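Local coordinates for protein putative pyridoxal phosphate-dependent transferase (Clostridium difficile, PDB 4DQ6) that binds pyridoxal-5'-phosphate and is a putative transferase of the class I and II aminotransferase family, at residues 118-123 with 151-156; 141-146 with 172-177. All coordinates share one frame; numbering follows the deposited sequence.

Interaction 1 of 2, residues 118-123 with 151-156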
loop_
_atom_site.group_PDB
_atom_site.type_symbol
_atom_site.label_atom_id
_atom_site.label_comp_id
_atom_site.label_asym_id
_atom_site.label_seq_id
_atom_site.Cartn_x
_atom_site.Cartn_y
_atom_site.Cartn_z
ATOM N N MET A 118 1.043 17.316 19.703
ATOM C CA MET A 118 0.992 16.777 21.029
ATOM C C MET A 118 0.495 15.353 21.027
ATOM O O MET A 118 -0.463 15.012 20.281
ATOM C CB MET A 118 0.098 17.655 21.926
ATOM C CG MET A 118 -0.015 17.174 23.341
ATOM S SD MET A 118 -1.006 18.168 24.498
ATOM C CE MET A 118 0.068 19.545 24.801
ATOM N N ILE A 119 1.196 14.526 21.816
ATOM C CA ILE A 119 0.745 13.112 22.084
ATOM C C ILE A 119 0.745 12.836 23.580
ATOM O O ILE A 119 1.270 13.668 24.367
ATOM C CB ILE A 119 1.593 12.040 21.358
ATOM C CG1 ILE A 119 2.983 11.918 21.951
ATOM C CG2 ILE A 119 1.605 12.241 19.823
ATOM C CD1 ILE A 119 3.818 10.779 21.357
ATOM N N GLN A 120 0.120 11.755 24.055
ATOM C CA GLN A 120 0.150 11.340 25.465
ATOM C C GLN A 120 0.871 10.009 25.623
ATOM O O GLN A 120 0.419 8.975 25.089
ATOM C CB GLN A 120 -1.255 11.187 26.016
ATOM C CG GLN A 120 -2.158 12.393 25.840
ATOM C CD GLN A 120 -3.601 12.138 26.185
ATOM O OE1 GLN A 120 -4.278 11.326 25.549
ATOM N NE2 GLN A 120 -4.104 12.830 27.198
ATOM N N GLU A 121 1.972 9.996 26.318
ATOM C CA GLU A 121 2.758 8.779 26.577
ATOM C C GLU A 121 2.482 8.214 27.967
ATOM O O GLU A 121 2.109 8.928 28.878
ATOM C CB GLU A 121 4.240 9.117 26.421
ATOM C CG GLU A 121 4.559 9.262 24.922
ATOM C CD GLU A 121 6.028 9.319 24.568
ATOM O OE1 GLU A 121 6.822 9.596 25.472
ATOM O OE2 GLU A 121 6.381 9.082 23.371
ATOM N N PRO A 122 2.664 6.904 28.167
ATOM C CA PRO A 122 3.207 5.959 27.174
ATOM C C PRO A 122 2.186 5.655 26.101
ATOM O O PRO A 122 0.989 5.453 26.425
ATOM C CB PRO A 122 3.547 4.760 28.031
ATOM C CG PRO A 122 2.571 4.813 29.189
ATOM C CD PRO A 122 2.365 6.304 29.463
ATOM N N VAL A 123 2.599 5.549 24.841
ATOM C CA VAL A 123 1.695 5.276 23.761
ATOM C C VAL A 123 2.465 4.571 22.648
ATOM O O VAL A 123 3.679 4.699 22.545
ATOM C CB VAL A 123 0.949 6.554 23.259
ATOM C CG1 VAL A 123 1.928 7.471 22.506
ATOM C CG2 VAL A 123 -0.243 6.243 22.357
ATOM N N TYR A 151 -4.712 4.856 34.846
ATOM C CA TYR A 151 -4.269 6.005 34.080
ATOM C C TYR A 151 -5.424 6.937 33.731
ATOM O O TYR A 151 -6.508 6.526 33.358
ATOM C CB TYR A 151 -3.595 5.602 32.769
ATOM C CG TYR A 151 -2.270 4.912 32.933
ATOM C CD1 TYR A 151 -2.207 3.544 33.178
ATOM C CD2 TYR A 151 -1.061 5.651 32.991
ATOM C CE1 TYR A 151 -0.994 2.902 33.329
ATOM C CE2 TYR A 151 0.173 5.027 33.137
ATOM C CZ TYR A 151 0.178 3.601 33.298
ATOM O OH TYR A 151 1.419 3.044 33.452
ATOM N N ILE A 152 -5.150 8.237 33.782
ATOM C CA ILE A 152 -6.037 9.271 33.263
ATOM C C ILE A 152 -5.223 10.282 32.454
ATOM O O ILE A 152 -4.000 10.317 32.524
ATOM C CB ILE A 152 -6.875 9.972 34.394
ATOM C CG1 ILE A 152 -6.009 10.792 35.351
ATOM C CG2 ILE A 152 -7.816 8.870 34.994
ATOM C CD1 ILE A 152 -6.819 11.722 36.272
ATOM N N MET A 153 -5.932 11.038 31.659
ATOM C CA MET A 153 -5.311 12.254 31.052
ATOM C C MET A 153 -4.883 13.305 32.064
ATOM O O MET A 153 -5.553 13.547 33.094
ATOM C CB MET A 153 -6.260 12.826 30.033
ATOM C CG MET A 153 -6.716 11.820 28.967
ATOM S SD MET A 153 -7.560 12.687 27.626
ATOM C CE MET A 153 -8.022 11.298 26.594
ATOM N N ASP A 154 -3.732 13.944 31.794
ATOM C CA ASP A 154 -3.277 15.019 32.648
ATOM C C ASP A 154 -3.711 16.359 32.038
ATOM O O ASP A 154 -2.973 16.985 31.295
ATOM C CB ASP A 154 -1.779 14.952 32.872
ATOM C CG ASP A 154 -1.299 15.904 33.948
ATOM O OD1 ASP A 154 -2.025 16.888 34.254
ATOM O OD2 ASP A 154 -0.192 15.675 34.516
ATOM N N TYR A 155 -4.929 16.773 32.370
ATOM C CA TYR A 155 -5.567 17.882 31.690
ATOM C C TYR A 155 -4.842 19.182 31.978
ATOM O O TYR A 155 -4.760 20.030 31.076
ATOM C CB TYR A 155 -7.047 17.975 32.069
ATOM C CG TYR A 155 -7.874 16.797 31.619
ATOM C CD1 TYR A 155 -8.176 16.599 30.264
ATOM C CD2 TYR A 155 -8.300 15.880 32.528
ATOM C CE1 TYR A 155 -8.936 15.532 29.843
ATOM C CE2 TYR A 155 -9.069 14.812 32.102
ATOM C CZ TYR A 155 -9.340 14.639 30.771
ATOM O OH TYR A 155 -10.122 13.591 30.370
ATOM N N GLU A 156 -4.350 19.367 33.217
ATOM C CA GLU A 156 -3.540 20.522 33.575
ATOM C C GLU A 156 -2.275 20.550 32.725
ATOM O O GLU A 156 -1.880 21.609 32.248
ATOM C CB GLU A 156 -3.161 20.503 35.082
ATOM C CG GLU A 156 -2.416 21.733 35.590
ATOM C CD GLU A 156 -2.023 21.643 37.067
ATOM O OE1 GLU A 156 -1.978 22.693 37.738
ATOM O OE2 GLU A 156 -1.758 20.517 37.546
HETATM O O HOH W 1 -2.055 13.948 29.247
#
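Q120 and M153 carry this contact: the carboxamide of Q120 runs into the middle of the M153 side chain, the two side chains crossing at about a right angle. NE2 does most of the touching. Q120 NE2 packs against M153 CG at 3.3 Å and sends a weak, fairly straight hydrogen bond to M153 SD (3.5 Å, N-H...S 166°). Further along the thioether, M153 CE lies 3.9 Å from Q120 OE1, so the amide spans the stretch from CG to the terminal methyl. Extended chains on both sides make this possible; in Q120, CG stands anti to the carbonyl carbon (chi1 -54°), and the straight run beyond it carries the amide to M153. A water adds a second link, accepting from Q120 NE2 at 3.1 Å and from the backbone N of D154 at 3.0 Å. NE2 thus has the water and, more weakly, the sulfur as acceptors, and the pair would favour this turn of the amide.

The other meeting is looser. P122, which follows a cis peptide bond, brings CD to 4.5 Å from CE2 of Y151, approaching the ring obliquely. The phenol oxygen is engaged by W329 NE1.

Q120 and P122 belong to the loop leaving strand 116-119 of the central mixed sheet, whereas M153 and D154 join the short strand 151-152 to helix 155-161, with D154 as the N-cap and its OD1 hydrogen-bonded to D157 N. Strand 165-171, next to 116-119 in the sheet, lends F168 to Q120 and L170 to M153, and I158 of helix 155-161 also packs on Q120.

Interaction 2 of 2, residues 141-146 with 172-177. With PLP (pyridoxal-5'-phosphate), chain C.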
loop_
_atom_site.group_PDB
_atom_site.type_symbol
_atom_site.label_atom_id
_atom_site.label_comp_id
_atom_site.label_asym_id
_atom_site.label_seq_id
_atom_site.Cartn_x
_atom_site.Cartn_y
_atom_site.Cartn_z
ATOM N N SER A 141 2.451 15.184 26.571
ATOM C CA SER A 141 1.755 15.314 27.814
ATOM C C SER A 141 1.535 13.963 28.442
ATOM O O SER A 141 0.619 13.262 28.019
ATOM C CB SER A 141 0.428 16.052 27.637
ATOM O OG SER A 141 -0.321 15.987 28.842
ATOM N N PRO A 142 2.407 13.539 29.351
ATOM C CA PRO A 142 2.276 12.133 29.807
ATOM C C PRO A 142 0.926 11.904 30.480
ATOM O O PRO A 142 0.365 12.776 31.144
ATOM C CB PRO A 142 3.431 11.940 30.756
ATOM C CG PRO A 142 4.406 13.052 30.470
ATOM C CD PRO A 142 3.593 14.197 29.915
ATOM N N LEU A 143 0.352 10.732 30.241
ATOM C CA LEU A 143 -0.786 10.323 31.080
ATOM C C LEU A 143 -0.376 10.370 32.556
ATOM O O LEU A 143 0.792 10.220 32.904
ATOM C CB LEU A 143 -1.288 8.936 30.703
ATOM C CG LEU A 143 -1.778 8.756 29.276
ATOM C CD1 LEU A 143 -2.139 7.286 29.101
ATOM C CD2 LEU A 143 -2.962 9.608 28.933
ATOM N N GLN A 144 -1.347 10.620 33.434
ATOM C CA GLN A 144 -1.118 10.595 34.891
ATOM C C GLN A 144 -1.446 9.172 35.362
ATOM O O GLN A 144 -2.585 8.697 35.166
ATOM C CB GLN A 144 -1.983 11.647 35.621
ATOM C CG GLN A 144 -1.919 11.640 37.151
ATOM C CD GLN A 144 -2.725 12.818 37.769
ATOM O OE1 GLN A 144 -3.508 13.490 37.091
ATOM N NE2 GLN A 144 -2.501 13.081 39.061
ATOM N N LYS A 145 -0.478 8.509 35.982
ATOM C CA LYS A 145 -0.727 7.273 36.699
ATOM C C LYS A 145 -1.139 7.638 38.112
ATOM O O LYS A 145 -0.341 8.242 38.849
ATOM C CB LYS A 145 0.459 6.336 36.734
ATOM C CG LYS A 145 0.044 4.978 37.279
ATOM C CD LYS A 145 1.234 4.045 37.293
ATOM C CE LYS A 145 0.847 2.682 37.781
ATOM N NZ LYS A 145 2.093 1.864 37.872
ATOM N N LEU A 146 -2.370 7.346 38.481
ATOM C CA LEU A 146 -2.909 7.684 39.788
ATOM C C LEU A 146 -2.363 6.722 40.836
ATOM O O LEU A 146 -1.841 5.682 40.514
ATOM C CB LEU A 146 -4.444 7.604 39.752
ATOM C CG LEU A 146 -5.171 8.556 38.842
ATOM C CD1 LEU A 146 -6.657 8.199 38.796
ATOM C CD2 LEU A 146 -4.868 10.004 39.248
ATOM N N ASN A 172 -7.497 6.029 21.111
ATOM C CA ASN A 172 -8.790 5.694 21.745
ATOM C C ASN A 172 -9.418 4.497 21.122
ATOM O O ASN A 172 -9.985 4.635 20.085
ATOM C CB ASN A 172 -9.667 6.980 21.583
ATOM C CG ASN A 172 -11.103 6.865 22.053
ATOM O OD1 ASN A 172 -11.334 6.337 23.088
ATOM N ND2 ASN A 172 -12.073 7.500 21.299
ATOM N N PRO A 173 -9.341 3.335 21.792
ATOM C CA PRO A 173 -8.679 3.050 23.063
ATOM C C PRO A 173 -7.162 3.275 23.052
ATOM O O PRO A 173 -6.525 3.199 21.983
ATOM C CB PRO A 173 -8.954 1.558 23.290
ATOM C CG PRO A 173 -10.117 1.236 22.427
ATOM C CD PRO A 173 -10.070 2.155 21.267
ATOM N N HIS A 174 -6.570 3.502 24.222
ATOM C CA HIS A 174 -5.198 3.887 24.341
ATOM C C HIS A 174 -4.323 2.636 24.542
ATOM O O HIS A 174 -4.330 2.024 25.633
ATOM C CB HIS A 174 -5.050 4.881 25.461
ATOM C CG HIS A 174 -3.716 5.504 25.490
ATOM N ND1 HIS A 174 -3.524 6.844 25.207
ATOM C CD2 HIS A 174 -2.487 4.962 25.761
ATOM C CE1 HIS A 174 -2.191 7.087 25.299
ATOM N NE2 HIS A 174 -1.557 5.985 25.722
ATOM N N ASN A 175 -3.499 2.362 23.535
ATOM C CA ASN A 175 -2.447 1.334 23.580
ATOM C C ASN A 175 -1.159 1.995 24.064
ATOM O O ASN A 175 -0.720 2.972 23.449
ATOM C CB ASN A 175 -2.302 0.770 22.157
ATOM C CG ASN A 175 -1.027 0.030 21.914
ATOM O OD1 ASN A 175 -0.329 -0.400 22.802
ATOM N ND2 ASN A 175 -0.746 -0.204 20.601
ATOM N N PRO A 176 -0.537 1.541 25.173
ATOM C CA PRO A 176 -0.659 0.177 25.709
ATOM C C PRO A 176 -1.414 0.049 27.013
ATOM O O PRO A 176 -1.535 -1.113 27.544
ATOM C CB PRO A 176 0.825 -0.188 25.934
ATOM C CG PRO A 176 1.376 1.080 26.457
ATOM C CD PRO A 176 0.771 2.117 25.564
ATOM N N VAL A 177 -1.858 1.144 27.598
ATOM C CA VAL A 177 -2.399 1.095 28.955
ATOM C C VAL A 177 -3.809 0.495 29.067
ATOM O O VAL A 177 -4.252 0.197 30.178
ATOM C CB VAL A 177 -2.315 2.422 29.676
ATOM C CG1 VAL A 177 -0.904 3.015 29.645
ATOM C CG2 VAL A 177 -3.344 3.433 29.193
HETATM N N1 PLP C . -2.545 2.542 15.735
HETATM C C2 PLP C . -2.456 1.874 16.932
HETATM C C2A PLP C . -2.777 2.489 18.261
HETATM C C3 PLP C . -2.048 0.488 16.977
HETATM O O3 PLP C . -1.938 -0.154 18.131
HETATM C C4 PLP C . -1.735 -0.189 15.728
HETATM C C4A PLP C . -1.249 -1.615 15.713
HETATM C C5 PLP C . -1.862 0.584 14.502
HETATM C C6 PLP C . -2.258 1.941 14.557
HETATM C C5A PLP C . -1.575 -0.111 13.208
HETATM O O4P PLP C . -1.230 0.907 12.329
HETATM P P PLP C . -1.137 0.482 10.769
HETATM O O1P PLP C . -2.555 0.412 10.321
HETATM O O2P PLP C . -0.267 1.682 10.219
HETATM O O3P PLP C . -0.483 -0.933 10.823
#
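One methyl of L143 does the work here. L143 CD1 sits over a face of the H174 imidazole, 3.8 Å from the ring centroid and 17° off its normal, a CH-pi contact displaced toward the rim on the NE2 and CE1 side. The two side chains come from opposite directions. The same L143 methyl also meets V177, at 4.0 Å from CG2, so it touches both an aromatic and an aliphatic partner in the 172-177 loop. With CG anti to the backbone N (chi1 -170°), the H174 ring points toward L143, and its NE2 is hydrogen-bonded to P122 O, which ties the ring to segment 118-123. On the other partner's side, L143 is placed by a backbone hydrogen bond with E121, while Y151 packs against both L143 and V177.

Directly after H174, N175 reaches pyridoxal-5'-phosphate: N175 ND2 donates to its O3 at 2.7 Å, with a bent N-H...O angle of 142°. The other amide atom, OD1, is hydrogen-bonded to R369 NH1, which should settle which end of the amide faces the ligand. An asparagine directed at the O3 oxygen on the pyridine ring of pyridoxal-5'-phosphate is a familiar feature of fold-type I aminotransferases.

Overall arrangement
From the N terminus, strand 116-119 runs into the 118-123 segment, and the chain passes through helix 126-133 and strand 137-140 to 141-146, then turns back through 151-156. Interaction 1 closes the loop from 118-123 to 151-156. Interaction 2 starts within that loop, at 141-146, and closes beyond it at 172-177, after strand 165-171, so the two cross. Their centres are about 5 Å apart. I152 O and Q144 N, probably hydrogen-bonded, join them through the two-stranded antiparallel sheet of 144-145 and 151-152. Together they tie this small sheet and the start of helix 155-161 to two loops leaving the central mixed sheet, of which 172-177 reaches the pyridoxal-5'-phosphate pocket.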